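Local coordinates for protein pngf-ii (Elizabethkingia meningoseptica, PDB 4R4X) that removes N-linked glycans from glycoproteins as a peptide:N-glycosidase, probably by hydrolysing the bond between the asparagine side-chain amide and the innermost sugar, at residues Y8-E13 and N21-I26; I186-F191 and V221-I226; V234-K239 and T326-D331; G249-I254 and I297-F302. All blocks are in the same frame, centred on the assembly; numbering follows the deposited sequence.

Interaction 1: residues Y8-E13 and N21-I26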
loop_
_atom_site.group_PDB
_atom_site.type_symbol
_atom_site.label_atom_id
_atom_site.label_comp_id
_atom_site.label_asym_id
_atom_site.label_seq_id
_atom_site.Cartn_x
_atom_site.Cartn_y
_atom_site.Cartn_z
ATOM N N TYR A 8 -20.139 -33.107 -1.220
ATOM C CA TYR A 8 -19.695 -33.064 -2.612
ATOM C C TYR A 8 -18.206 -33.294 -2.755
ATOM O O TYR A 8 -17.429 -33.083 -1.815
ATOM C CB TYR A 8 -20.019 -31.707 -3.245
ATOM C CG TYR A 8 -21.494 -31.400 -3.357
ATOM C CD1 TYR A 8 -22.159 -30.751 -2.336
ATOM C CD2 TYR A 8 -22.218 -31.744 -4.492
ATOM C CE1 TYR A 8 -23.513 -30.453 -2.427
ATOM C CE2 TYR A 8 -23.576 -31.463 -4.593
ATOM C CZ TYR A 8 -24.221 -30.812 -3.569
ATOM O OH TYR A 8 -25.570 -30.517 -3.651
ATOM N N GLN A 9 -17.825 -33.672 -3.964
ATOM C CA GLN A 9 -16.435 -33.963 -4.313
ATOM C C GLN A 9 -16.044 -33.288 -5.625
ATOM O O GLN A 9 -16.738 -33.453 -6.638
ATOM C CB GLN A 9 -16.255 -35.477 -4.435
ATOM C CG GLN A 9 -14.839 -35.918 -4.747
ATOM C CD GLN A 9 -14.724 -37.430 -4.845
ATOM O OE1 GLN A 9 -14.181 -38.073 -3.947
ATOM N NE2 GLN A 9 -15.253 -37.999 -5.910
ATOM N N ASN A 10 -14.929 -32.555 -5.604
ATOM C CA ASN A 10 -14.373 -31.858 -6.770
ATOM C C ASN A 10 -13.373 -32.705 -7.549
ATOM O O ASN A 10 -12.554 -33.396 -6.953
ATOM C CB ASN A 10 -13.672 -30.566 -6.344
ATOM C CG ASN A 10 -14.654 -29.505 -5.883
ATOM O OD1 ASN A 10 -14.669 -28.385 -6.389
ATOM N ND2 ASN A 10 -15.512 -29.873 -4.966
ATOM N N SER A 11 -13.459 -32.614 -8.876
ATOM C CA SER A 11 -12.606 -33.340 -9.813
ATOM C C SER A 11 -12.178 -32.387 -10.901
ATOM O O SER A 11 -12.906 -31.461 -11.239
ATOM C CB SER A 11 -13.395 -34.472 -10.475
ATOM O OG SER A 11 -13.421 -35.619 -9.655
ATOM N N PHE A 12 -10.993 -32.615 -11.453
ATOM C CA PHE A 12 -10.582 -31.961 -12.689
ATOM C C PHE A 12 -10.203 -33.056 -13.686
ATOM O O PHE A 12 -9.318 -33.860 -13.413
ATOM C CB PHE A 12 -9.413 -31.000 -12.449
ATOM C CG PHE A 12 -9.060 -30.175 -13.656
ATOM C CD1 PHE A 12 -9.889 -29.137 -14.070
ATOM C CD2 PHE A 12 -7.905 -30.438 -14.389
ATOM C CE1 PHE A 12 -9.573 -28.378 -15.189
ATOM C CE2 PHE A 12 -7.586 -29.684 -15.508
ATOM C CZ PHE A 12 -8.422 -28.654 -15.909
ATOM N N GLU A 13 -10.917 -33.105 -14.812
ATOM C CA GLU A 13 -10.632 -34.045 -15.904
ATOM C C GLU A 13 -10.349 -35.450 -15.389
ATOM O O GLU A 13 -9.352 -36.059 -15.748
ATOM C CB GLU A 13 -9.468 -33.528 -16.762
ATOM C CG GLU A 13 -9.834 -32.302 -17.593
ATOM C CD GLU A 13 -8.652 -31.667 -18.314
ATOM O OE1 GLU A 13 -7.510 -32.151 -18.150
ATOM O OE2 GLU A 13 -8.871 -30.673 -19.048
ATOM N N ASN A 21 -11.221 -29.805 0.841
ATOM C CA ASN A 21 -12.212 -29.335 1.801
ATOM C C ASN A 21 -13.592 -29.486 1.148
ATOM O O ASN A 21 -13.965 -28.665 0.325
ATOM C CB ASN A 21 -11.917 -27.867 2.110
ATOM C CG ASN A 21 -12.893 -27.244 3.081
ATOM O OD1 ASN A 21 -13.697 -27.922 3.739
ATOM N ND2 ASN A 21 -12.794 -25.925 3.210
ATOM N N HIS A 22 -14.326 -30.538 1.492
ATOM C CA HIS A 22 -15.558 -30.875 0.757
ATOM C C HIS A 22 -16.671 -29.856 1.001
ATOM O O HIS A 22 -16.922 -29.447 2.120
ATOM C CB HIS A 22 -16.065 -32.255 1.131
ATOM C CG HIS A 22 -15.092 -33.356 0.846
ATOM N ND1 HIS A 22 -14.968 -33.931 -0.398
ATOM C CD2 HIS A 22 -14.191 -33.983 1.642
ATOM C CE1 HIS A 22 -14.045 -34.874 -0.354
ATOM N NE2 HIS A 22 -13.555 -34.923 0.871
ATOM N N ILE A 23 -17.335 -29.469 -0.075
ATOM C CA ILE A 23 -18.505 -28.613 0.012
ATOM C C ILE A 23 -19.671 -29.408 0.602
ATOM O O ILE A 23 -19.822 -30.608 0.344
ATOM C CB ILE A 23 -18.834 -28.001 -1.375
ATOM C CG1 ILE A 23 -17.717 -27.041 -1.806
ATOM C CG2 ILE A 23 -20.165 -27.258 -1.340
ATOM C CD1 ILE A 23 -17.562 -26.873 -3.311
ATOM N N ILE A 24 -20.467 -28.746 1.433
ATOM C CA ILE A 24 -21.626 -29.366 2.069
ATOM C C ILE A 24 -22.854 -28.471 1.925
ATOM O O ILE A 24 -22.789 -27.278 2.195
ATOM C CB ILE A 24 -21.372 -29.640 3.571
ATOM C CG1 ILE A 24 -20.089 -30.465 3.753
ATOM C CG2 ILE A 24 -22.592 -30.320 4.208
ATOM C CD1 ILE A 24 -19.677 -30.711 5.198
ATOM N N SER A 25 -23.982 -29.065 1.537
ATOM C CA SER A 25 -25.268 -28.369 1.540
ATOM C C SER A 25 -26.132 -29.048 2.583
ATOM O O SER A 25 -26.206 -30.292 2.617
ATOM C CB SER A 25 -25.929 -28.439 0.161
ATOM O OG SER A 25 -27.257 -27.892 0.143
ATOM N N ILE A 26 -26.765 -28.252 3.438
ATOM C CA ILE A 26 -27.764 -28.760 4.363
ATOM C C ILE A 26 -29.087 -28.103 4.047
ATOM O O ILE A 26 -29.180 -26.868 3.994
ATOM C CB ILE A 26 -27.378 -28.506 5.822
ATOM C CG1 ILE A 26 -26.047 -29.195 6.121
ATOM C CG2 ILE A 26 -28.473 -29.019 6.748
ATOM C CD1 ILE A 26 -25.488 -28.881 7.489
HETATM O O HOH W 1 -16.343 -30.334 -2.712
#
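The Tyr-8 ring turns an edge, not a face, to segment 21-26. Carbonyl O of Ile-23 lies in the ring plane, 3.6 Å from Tyr-8 CD1. Further along the same edge, Ser-25 CB sits 4.1 Å from Tyr-8 CE1. The His-22 imidazole also works through its edge. Its ND1 donates to Tyr-8 O at 3.0 Å, with a bent N-H...O angle of 142°. The acceptor lies somewhat out of the imidazole plane. His-22 CG is anti to the carbonyl carbon (chi1 -60°), which swings the ring back alongside the Tyr-8 carbonyl.

Tyr-8 N donates to Ile-23 O at 3.0 Å. This is the direct backbone bond between the segments. The return bond is replaced by water 1, which accepts from Ile-23 N at 2.9 Å and gives a weak bond to Tyr-8 O. Ile-23 spreads its branches: CG2 meets Tyr-8 CD1 at 4.1 Å, and CD1 meets Asn-10 ND2 at 4.0 Å, the two side chains crossing at about a right angle. The phenol OH of Tyr-8 is held by Val-135 O.

The contact joins strands 3-12 and 23-27, which are antiparallel neighbours in the N-terminal domain, a family grouped with LolA and LolB. The imidazole and the water both serve Tyr-8 O where the strands part. The bond from ND1 implies that this nitrogen of His-22 carries a proton.

Interaction 2: residues I186-F191 and V221-I226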
loop_
_atom_site.group_PDB
_atom_site.type_symbol
_atom_site.label_atom_id
_atom_site.label_comp_id
_atom_site.label_asym_id
_atom_site.label_seq_id
_atom_site.Cartn_x
_atom_site.Cartn_y
_atom_site.Cartn_z
ATOM N N ILE A 186 -3.566 -5.620 7.315
ATOM C CA ILE A 186 -3.618 -4.619 8.367
ATOM C C ILE A 186 -3.439 -3.223 7.796
ATOM O O ILE A 186 -2.447 -2.957 7.111
ATOM C CB ILE A 186 -2.512 -4.868 9.389
ATOM C CG1 ILE A 186 -2.731 -6.229 10.060
ATOM C CG2 ILE A 186 -2.465 -3.759 10.423
ATOM C CD1 ILE A 186 -1.520 -6.755 10.790
ATOM N N THR A 187 -4.366 -2.329 8.128
ATOM C CA THR A 187 -4.255 -0.913 7.767
ATOM C C THR A 187 -3.925 -0.152 9.025
ATOM O O THR A 187 -4.569 -0.357 10.063
ATOM C CB THR A 187 -5.561 -0.381 7.145
ATOM O OG1 THR A 187 -5.794 -1.086 5.936
ATOM C CG2 THR A 187 -5.467 1.102 6.815
ATOM N N ILE A 188 -2.895 0.678 8.935
ATOM C CA ILE A 188 -2.541 1.619 9.974
ATOM C C ILE A 188 -2.908 3.039 9.534
ATOM O O ILE A 188 -2.162 3.662 8.764
ATOM C CB ILE A 188 -1.041 1.569 10.277
ATOM C CG1 ILE A 188 -0.582 0.130 10.576
ATOM C CG2 ILE A 188 -0.702 2.518 11.423
ATOM C CD1 ILE A 188 -1.093 -0.419 11.889
ATOM N N PRO A 189 -4.031 3.580 10.056
ATOM C CA PRO A 189 -4.426 4.937 9.692
ATOM C C PRO A 189 -3.477 5.953 10.290
ATOM O O PRO A 189 -3.037 5.787 11.440
ATOM C CB PRO A 189 -5.838 5.089 10.292
ATOM C CG PRO A 189 -6.160 3.809 10.983
ATOM C CD PRO A 189 -4.909 2.994 11.088
ATOM N N VAL A 190 -3.138 6.979 9.516
ATOM C CA VAL A 190 -2.307 8.059 10.014
ATOM C C VAL A 190 -3.045 9.390 9.910
ATOM O O VAL A 190 -3.338 9.991 10.939
ATOM C CB VAL A 190 -0.952 8.132 9.276
ATOM C CG1 VAL A 190 -0.058 9.176 9.914
ATOM C CG2 VAL A 190 -0.270 6.782 9.300
ATOM N N PHE A 191 -3.327 9.848 8.684
ATOM C CA PHE A 191 -4.026 11.134 8.465
ATOM C C PHE A 191 -5.226 10.947 7.564
ATOM O O PHE A 191 -5.204 10.131 6.624
ATOM C CB PHE A 191 -3.120 12.230 7.864
ATOM C CG PHE A 191 -1.901 12.554 8.683
ATOM C CD1 PHE A 191 -2.000 12.991 9.991
ATOM C CD2 PHE A 191 -0.635 12.459 8.121
ATOM C CE1 PHE A 191 -0.876 13.291 10.728
ATOM C CE2 PHE A 191 0.494 12.723 8.860
ATOM C CZ PHE A 191 0.377 13.158 10.172
ATOM N N VAL A 221 2.330 6.856 16.025
ATOM C CA VAL A 221 1.502 5.713 15.677
ATOM C C VAL A 221 2.168 4.410 16.129
ATOM O O VAL A 221 3.385 4.251 16.014
ATOM C CB VAL A 221 1.160 5.641 14.162
ATOM C CG1 VAL A 221 0.511 6.924 13.701
ATOM C CG2 VAL A 221 2.385 5.379 13.317
ATOM N N LYS A 222 1.365 3.487 16.650
ATOM C CA LYS A 222 1.892 2.222 17.110
ATOM C C LYS A 222 1.879 1.186 15.975
ATOM O O LYS A 222 0.863 0.930 15.378
ATOM C CB LYS A 222 1.120 1.717 18.339
ATOM C CG LYS A 222 1.644 0.376 18.859
ATOM C CD LYS A 222 3.169 0.361 19.029
ATOM C CE LYS A 222 3.671 -0.868 19.784
ATOM N NZ LYS A 222 3.558 -2.105 18.961
ATOM N N ILE A 223 3.044 0.634 15.667
ATOM C CA ILE A 223 3.198 -0.373 14.629
ATOM C C ILE A 223 3.360 -1.725 15.289
ATOM O O ILE A 223 4.239 -1.887 16.141
ATOM C CB ILE A 223 4.464 -0.114 13.789
ATOM C CG1 ILE A 223 4.476 1.332 13.278
ATOM C CG2 ILE A 223 4.584 -1.128 12.645
ATOM C CD1 ILE A 223 3.302 1.664 12.377
ATOM N N PRO A 224 2.525 -2.708 14.897
ATOM C CA PRO A 224 2.666 -4.035 15.491
ATOM C C PRO A 224 3.972 -4.681 15.088
ATOM O O PRO A 224 4.675 -4.173 14.186
ATOM C CB PRO A 224 1.473 -4.804 14.916
ATOM C CG PRO A 224 1.216 -4.149 13.617
ATOM C CD PRO A 224 1.443 -2.682 13.892
ATOM N N GLU A 225 4.306 -5.791 15.740
ATOM C CA GLU A 225 5.423 -6.584 15.287
ATOM C C GLU A 225 5.112 -7.048 13.868
ATOM O O GLU A 225 4.019 -7.520 13.594
ATOM C CB GLU A 225 5.668 -7.798 16.177
ATOM C CG GLU A 225 6.834 -8.653 15.700
ATOM C CD GLU A 225 7.037 -9.918 16.533
ATOM O OE1 GLU A 225 7.895 -10.761 16.155
ATOM O OE2 GLU A 225 6.332 -10.075 17.549
ATOM N N ILE A 226 6.066 -6.887 12.962
ATOM C CA ILE A 226 5.867 -7.397 11.633
ATOM C C ILE A 226 7.030 -8.362 11.309
ATOM O O ILE A 226 8.205 -7.993 11.294
ATOM C CB ILE A 226 5.569 -6.261 10.602
ATOM C CG1 ILE A 226 6.689 -6.034 9.633
ATOM C CG2 ILE A 226 5.243 -4.927 11.250
ATOM C CD1 ILE A 226 6.502 -6.814 8.376
#
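Ile-188 carries this contact, reaching across to Pro-224 with its CD1 methyl 3.9 Å from Pro-224 CD. CG1 stands anti to the carbonyl carbon (chi1 -53°), and a bend at chi2 (-70°) carries CD1 to Pro-224. The other branch, CG2, meets Ile-223 CD1 at 4.2 Å. Ile-223 is folded in much the same way, which brings its CD1 across although its CB points along the contact. Val-190 and Val-221 touch more loosely, CG1 to CG1 at 4.4 Å. The Lys-222 CB points away from strand 186-191, and the chain bends so that NZ donates to Ile-223 O at 2.9 Å from above the carbonyl plane.

No hydrogen bond crosses between the segments. Apolar side chains of edge strand 186-196 pack against the end of strand 216-222 and the loop that follows it. Strand 186-196 borders a four-stranded antiparallel sheet, with a classic beta bulge where Val-190 and Phe-191 both face Leu-362 of strand 358-367. Strand 216-222 belongs to the nine-stranded sheet, where Val-221 pairs with Ile-344 of strand 343-350.

Interaction 3: residues V234-K239 and T326-D331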
loop_
_atom_site.group_PDB
_atom_site.type_symbol
_atom_site.label_atom_id
_atom_site.label_comp_id
_atom_site.label_asym_id
_atom_site.label_seq_id
_atom_site.Cartn_x
_atom_site.Cartn_y
_atom_site.Cartn_z
ATOM N N VAL A 234 3.070 2.255 1.932
ATOM C CA VAL A 234 2.566 3.509 2.433
ATOM C C VAL A 234 1.800 4.158 1.314
ATOM O O VAL A 234 2.292 4.190 0.182
ATOM C CB VAL A 234 3.693 4.426 2.946
ATOM C CG1 VAL A 234 4.765 4.678 1.882
ATOM C CG2 VAL A 234 3.120 5.735 3.456
ATOM N N GLU A 235 0.597 4.649 1.630
ATOM C CA GLU A 235 -0.282 5.283 0.635
ATOM C C GLU A 235 -0.767 6.668 1.047
ATOM O O GLU A 235 -1.348 6.855 2.120
ATOM C CB GLU A 235 -1.487 4.407 0.315
ATOM C CG GLU A 235 -2.324 4.932 -0.868
ATOM C CD GLU A 235 -3.382 3.925 -1.317
ATOM O OE1 GLU A 235 -3.572 3.736 -2.531
ATOM O OE2 GLU A 235 -4.041 3.319 -0.449
ATOM N N LEU A 236 -0.534 7.636 0.164
ATOM C CA LEU A 236 -0.911 9.017 0.383
ATOM C C LEU A 236 -1.826 9.463 -0.750
ATOM O O LEU A 236 -1.598 9.099 -1.926
ATOM C CB LEU A 236 0.345 9.902 0.424
ATOM C CG LEU A 236 0.035 11.386 0.719
ATOM C CD1 LEU A 236 0.984 11.981 1.734
ATOM C CD2 LEU A 236 0.032 12.204 -0.543
ATOM N N LYS A 237 -2.851 10.237 -0.402
ATOM C CA LYS A 237 -3.735 10.850 -1.391
ATOM C C LYS A 237 -3.670 12.347 -1.158
ATOM O O LYS A 237 -3.619 12.790 -0.025
ATOM C CB LYS A 237 -5.184 10.364 -1.232
ATOM C CG LYS A 237 -5.414 8.871 -1.237
ATOM C CD LYS A 237 -5.028 8.197 -2.546
ATOM C CE LYS A 237 -5.322 6.691 -2.486
ATOM N NZ LYS A 237 -6.789 6.425 -2.379
ATOM N N GLN A 238 -3.628 13.133 -2.217
ATOM C CA GLN A 238 -3.378 14.575 -2.100
ATOM C C GLN A 238 -4.248 15.360 -3.070
ATOM O O GLN A 238 -4.559 14.879 -4.141
ATOM C CB GLN A 238 -1.899 14.865 -2.397
ATOM C CG GLN A 238 -1.491 16.325 -2.517
ATOM C CD GLN A 238 -1.679 16.923 -3.906
ATOM O OE1 GLN A 238 -1.673 16.222 -4.912
ATOM N NE2 GLN A 238 -1.821 18.230 -3.965
ATOM N N LYS A 239 -4.623 16.575 -2.676
ATOM C CA LYS A 239 -5.125 17.588 -3.589
ATOM C C LYS A 239 -4.780 18.973 -3.084
ATOM O O LYS A 239 -4.432 19.147 -1.913
ATOM C CB LYS A 239 -6.637 17.473 -3.759
ATOM C CG LYS A 239 -7.442 17.977 -2.573
ATOM C CD LYS A 239 -8.919 17.712 -2.827
ATOM C CE LYS A 239 -9.768 17.933 -1.592
ATOM N NZ LYS A 239 -10.218 19.345 -1.487
ATOM N N THR A 326 -4.416 13.161 -6.366
ATOM C CA THR A 326 -3.223 12.439 -6.731
ATOM C C THR A 326 -2.970 11.358 -5.716
ATOM O O THR A 326 -2.887 11.662 -4.533
ATOM C CB THR A 326 -1.964 13.296 -6.710
ATOM O OG1 THR A 326 -2.277 14.624 -7.135
ATOM C CG2 THR A 326 -0.896 12.660 -7.594
ATOM N N PRO A 327 -2.858 10.100 -6.173
ATOM C CA PRO A 327 -2.470 9.020 -5.299
ATOM C C PRO A 327 -0.991 8.679 -5.455
ATOM O O PRO A 327 -0.459 8.721 -6.572
ATOM C CB PRO A 327 -3.306 7.873 -5.807
ATOM C CG PRO A 327 -3.376 8.114 -7.296
ATOM C CD PRO A 327 -3.240 9.596 -7.503
ATOM N N TYR A 328 -0.367 8.348 -4.329
ATOM C CA TYR A 328 1.016 7.913 -4.279
ATOM C C TYR A 328 1.113 6.710 -3.349
ATOM O O TYR A 328 0.705 6.784 -2.187
ATOM C CB TYR A 328 1.919 9.003 -3.723
ATOM C CG TYR A 328 1.801 10.397 -4.315
ATOM C CD1 TYR A 328 0.835 11.282 -3.857
ATOM C CD2 TYR A 328 2.708 10.853 -5.280
ATOM C CE1 TYR A 328 0.762 12.581 -4.339
ATOM C CE2 TYR A 328 2.627 12.147 -5.783
ATOM C CZ TYR A 328 1.653 13.003 -5.304
ATOM O OH TYR A 328 1.563 14.304 -5.756
ATOM N N ARG A 329 1.680 5.618 -3.833
ATOM C CA ARG A 329 1.852 4.456 -2.987
ATOM C C ARG A 329 3.210 3.831 -3.249
ATOM O O ARG A 329 3.554 3.511 -4.400
ATOM C CB ARG A 329 0.730 3.434 -3.212
ATOM C CG ARG A 329 0.688 2.303 -2.172
ATOM C CD ARG A 329 -0.482 1.344 -2.404
ATOM N NE ARG A 329 -0.735 0.442 -1.265
ATOM C CZ ARG A 329 -1.464 -0.674 -1.317
ATOM N NH1 ARG A 329 -2.004 -1.084 -2.462
ATOM N NH2 ARG A 329 -1.646 -1.420 -0.218
ATOM N N GLN A 330 3.958 3.640 -2.168
ATOM C CA GLN A 330 5.296 3.071 -2.237
ATOM C C GLN A 330 5.446 1.825 -1.340
ATOM O O GLN A 330 4.988 1.797 -0.187
ATOM C CB GLN A 330 6.314 4.103 -1.789
ATOM C CG GLN A 330 7.757 3.586 -1.890
ATOM C CD GLN A 330 8.792 4.667 -2.021
ATOM O OE1 GLN A 330 9.882 4.626 -1.400
ATOM N NE2 GLN A 330 8.495 5.626 -2.813
ATOM N N ASP A 331 6.099 0.821 -1.892
ATOM C CA ASP A 331 6.525 -0.389 -1.174
ATOM C C ASP A 331 7.693 0.020 -0.286
ATOM O O ASP A 331 8.681 0.552 -0.773
ATOM C CB ASP A 331 6.938 -1.407 -2.213
ATOM C CG ASP A 331 7.383 -2.756 -1.632
ATOM O OD1 ASP A 331 7.613 -2.881 -0.402
ATOM O OD2 ASP A 331 7.523 -3.684 -2.460
#
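Leu-236 and Tyr-328 lie side by side and point the same way from the sheet. Leu-236 CD2 meets Tyr-328 CD1 at 3.5 Å, approaching the ring obliquely. The ring edge is turned to Gln-238, the next side chain on this face, with Tyr-328 CE1 4.0 Å from Gln-238 CB. The phenol OH bonds to Phe-303 O.

Gln-238 and Thr-326 also run alongside each other. The Gln-238 chain bends at chi2 (-86°), which brings its amide back to Thr-326. Thr-326 OG1 donates to Gln-238 OE1 at 2.8 Å, nearly in line with the amide C=O. Gln-238 NE2 is bonded to His-358 ND1, so both ends of the amide are engaged and its rotation is fixed. Val-234 CG1 rests 4.0 Å from Gln-330 CB on the same face.

The other face differs. Glu-235 and Arg-329 cross at a slant, Glu-235 CB lying 3.9 Å from Arg-329 CG. Their charged ends stay apart, with Glu-235 OE2 4.5 Å from Arg-329 NE and well out of the guanidinium plane. Arg-329 NH2 bonds instead to Ser-365 OG. Lys-237 lays its CD 3.7 Å from Pro-327 CB.

Six backbone hydrogen bonds join the antiparallel strands. Strand 326-331 edges the four-stranded sheet; strand 231-240 pairs on its other side with strand 358-367. The Leu-236 and Tyr-328 face packs on Met-300 of strand 297-303, consistent with the PNGase F beta-sandwich.

Interaction 4: residues G249-I254 and I297-F302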
loop_
_atom_site.group_PDB
_atom_site.type_symbol
_atom_site.label_atom_id
_atom_site.label_comp_id
_atom_site.label_asym_id
_atom_site.label_seq_id
_atom_site.Cartn_x
_atom_site.Cartn_y
_atom_site.Cartn_z
ATOM N N GLY A 249 7.349 17.226 -1.507
ATOM C CA GLY A 249 6.725 16.490 -0.429
ATOM C C GLY A 249 7.558 15.308 0.078
ATOM O O GLY A 249 8.388 14.718 -0.638
ATOM N N ASP A 250 7.333 14.971 1.340
ATOM C CA ASP A 250 7.931 13.787 1.950
ATOM C C ASP A 250 6.943 13.216 2.939
ATOM O O ASP A 250 6.290 13.960 3.671
ATOM C CB ASP A 250 9.186 14.158 2.756
ATOM C CG ASP A 250 10.492 13.754 2.083
ATOM O OD1 ASP A 250 10.513 12.981 1.103
ATOM O OD2 ASP A 250 11.539 14.219 2.568
ATOM N N VAL A 251 6.865 11.900 2.973
ATOM C CA VAL A 251 6.353 11.163 4.113
ATOM C C VAL A 251 7.599 10.604 4.778
ATOM O O VAL A 251 8.446 9.971 4.118
ATOM C CB VAL A 251 5.419 10.032 3.699
ATOM C CG1 VAL A 251 4.914 9.284 4.920
ATOM C CG2 VAL A 251 4.261 10.585 2.883
ATOM N N PHE A 252 7.734 10.889 6.068
ATOM C CA PHE A 252 8.956 10.601 6.793
ATOM C C PHE A 252 8.653 9.991 8.142
ATOM O O PHE A 252 7.537 10.113 8.656
ATOM C CB PHE A 252 9.814 11.867 6.964
ATOM C CG PHE A 252 9.168 12.963 7.770
ATOM C CD1 PHE A 252 8.370 13.914 7.164
ATOM C CD2 PHE A 252 9.378 13.050 9.144
ATOM C CE1 PHE A 252 7.765 14.928 7.910
ATOM C CE2 PHE A 252 8.801 14.069 9.889
ATOM C CZ PHE A 252 7.970 15.004 9.272
ATOM N N ILE A 253 9.639 9.288 8.669
ATOM C CA ILE A 253 9.648 8.846 10.057
ATOM C C ILE A 253 10.895 9.407 10.729
ATOM O O ILE A 253 11.875 9.787 10.059
ATOM C CB ILE A 253 9.566 7.306 10.216
ATOM C CG1 ILE A 253 10.737 6.613 9.530
ATOM C CG2 ILE A 253 8.250 6.777 9.643
ATOM C CD1 ILE A 253 10.848 5.129 9.795
ATOM N N ILE A 254 10.867 9.456 12.065
ATOM C CA ILE A 254 11.948 10.047 12.820
ATOM C C ILE A 254 12.638 8.965 13.662
ATOM O O ILE A 254 12.087 8.528 14.688
ATOM C CB ILE A 254 11.440 11.200 13.716
ATOM C CG1 ILE A 254 10.832 12.303 12.852
ATOM C CG2 ILE A 254 12.591 11.765 14.545
ATOM C CD1 ILE A 254 10.144 13.406 13.611
ATOM N N ILE A 297 14.245 9.600 8.165
ATOM C CA ILE A 297 14.097 8.674 7.041
ATOM C C ILE A 297 12.886 9.082 6.217
ATOM O O ILE A 297 11.760 9.241 6.764
ATOM C CB ILE A 297 13.956 7.245 7.548
ATOM C CG1 ILE A 297 15.311 6.802 8.120
ATOM C CG2 ILE A 297 13.490 6.247 6.469
ATOM C CD1 ILE A 297 15.257 5.463 8.774
ATOM N N GLU A 298 13.117 9.219 4.913
ATOM C CA GLU A 298 12.035 9.437 3.934
ATOM C C GLU A 298 11.367 8.120 3.566
ATOM O O GLU A 298 11.983 7.263 2.902
ATOM C CB GLU A 298 12.588 10.057 2.647
ATOM C CG GLU A 298 13.304 11.338 2.862
ATOM C CD GLU A 298 13.869 11.932 1.591
ATOM O OE1 GLU A 298 14.517 11.204 0.805
ATOM O OE2 GLU A 298 13.673 13.142 1.385
ATOM N N LEU A 299 10.132 7.900 4.007
ATOM C CA LEU A 299 9.392 6.722 3.515
ATOM C C LEU A 299 9.105 6.849 2.019
ATOM O O LEU A 299 9.223 5.875 1.287
ATOM C CB LEU A 299 8.064 6.533 4.249
ATOM C CG LEU A 299 8.100 6.321 5.759
ATOM C CD1 LEU A 299 6.701 5.898 6.232
ATOM C CD2 LEU A 299 9.140 5.249 6.129
HETATM N N MSE A 300 8.744 8.053 1.586
HETATM C CA MSE A 300 8.290 8.320 0.206
HETATM C C MSE A 300 8.575 9.765 -0.101
HETATM O O MSE A 300 8.117 10.644 0.615
HETATM C CB MSE A 300 6.772 8.075 0.063
HETATM C CG MSE A 300 6.197 8.463 -1.308
HETATM SE SE MSE A 300 4.297 9.024 -1.210
HETATM C CE MSE A 300 3.630 7.698 0.081
ATOM N N ARG A 301 9.346 10.029 -1.164
ATOM C CA ARG A 301 9.561 11.368 -1.675
ATOM C C ARG A 301 8.623 11.535 -2.863
ATOM O O ARG A 301 8.588 10.675 -3.765
ATOM C CB ARG A 301 11.028 11.569 -2.099
ATOM C CG ARG A 301 11.316 12.856 -2.879
ATOM C CD ARG A 301 12.050 13.943 -2.117
ATOM N NE ARG A 301 13.264 13.482 -1.440
ATOM C CZ ARG A 301 14.510 13.450 -1.925
ATOM N NH1 ARG A 301 14.802 13.838 -3.160
ATOM N NH2 ARG A 301 15.490 12.971 -1.155
ATOM N N PHE A 302 7.825 12.608 -2.843
ATOM C CA PHE A 302 6.829 12.838 -3.878
ATOM C C PHE A 302 6.771 14.317 -4.216
ATOM O O PHE A 302 7.245 15.176 -3.455
ATOM C CB PHE A 302 5.429 12.308 -3.477
ATOM C CG PHE A 302 4.778 13.056 -2.334
ATOM C CD1 PHE A 302 5.097 12.755 -1.005
ATOM C CD2 PHE A 302 3.824 14.049 -2.575
ATOM C CE1 PHE A 302 4.508 13.449 0.046
ATOM C CE2 PHE A 302 3.232 14.750 -1.523
ATOM C CZ PHE A 302 3.567 14.451 -0.211
#
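Segments 249-254 and 297-302 run antiparallel, Gly-249 facing Phe-302 and Ile-253 facing Ile-297. A classic beta bulge interrupts them, with Leu-299 and Met-300 both opposite Val-251. Val-251 O therefore receives Met-300 N at 3.2 Å and a weak, bent bond from Leu-299 N. Segment 297-302 turns a corner at Leu-299.

Phe-302 folds back over its partner. Its CG stands between backbone N and carbonyl carbon (chi1 67°), which lays the ring face over Gly-249, whose CA is 3.8 Å from the ring centroid in a CH-pi contact. The corner sends Leu-299 across Ile-253 at about a right angle, Leu-299 CD1 lying 3.8 Å from Ile-253 CG2. Val-251 CG2 touches Phe-302 CE1 and CE of Met-300, which is selenomethionine.

A buried charge network occupies the other face. Arg-301 grips Glu-298 side-on, NH2 to OE1 at 2.8 Å and NE to OE2 at 2.9 Å. Asp-250 OD1 makes a long salt bridge to Arg-301 NE. Asp-250 OD2 lies 2.7 Å from Glu-298 OE2, the carboxylates nearly perpendicular; one of the acids probably holds a proton. Ser-531 and Thr-386 also bond to the Glu-298 carboxylate.

In the nine-stranded sheet, strand 248-253 also pairs with strand 343-350, and strand 297-303 with strand 493-504. Val-251, Met-300 and Phe-302 pack on Leu-236 of strand 231-240, as between face-to-face sheets of a beta-sandwich.

Interaction 1 stands apart in the N-terminal domain, its centre about 39 Å from that of interaction 2. It is partly buried and relies on a histidine and a water. The other three lie where a four-stranded antiparallel sheet packs on part of the nine-stranded one, consistent with the beta-sandwich fold of the PNGase F family. Interaction 3 pairs strands of the smaller sheet, interaction 4 strands of the larger. They touch, centres about 11 Å apart, through Tyr-328 against Met-300 and Phe-302. Interaction 2, nearer the surface, joins the four-stranded sheet's edge to strand 216-222 and its following loop by side chains alone. Interaction 4 is wholly buried and charged on one face; interaction 3 keeps its charged groups on its more exposed face.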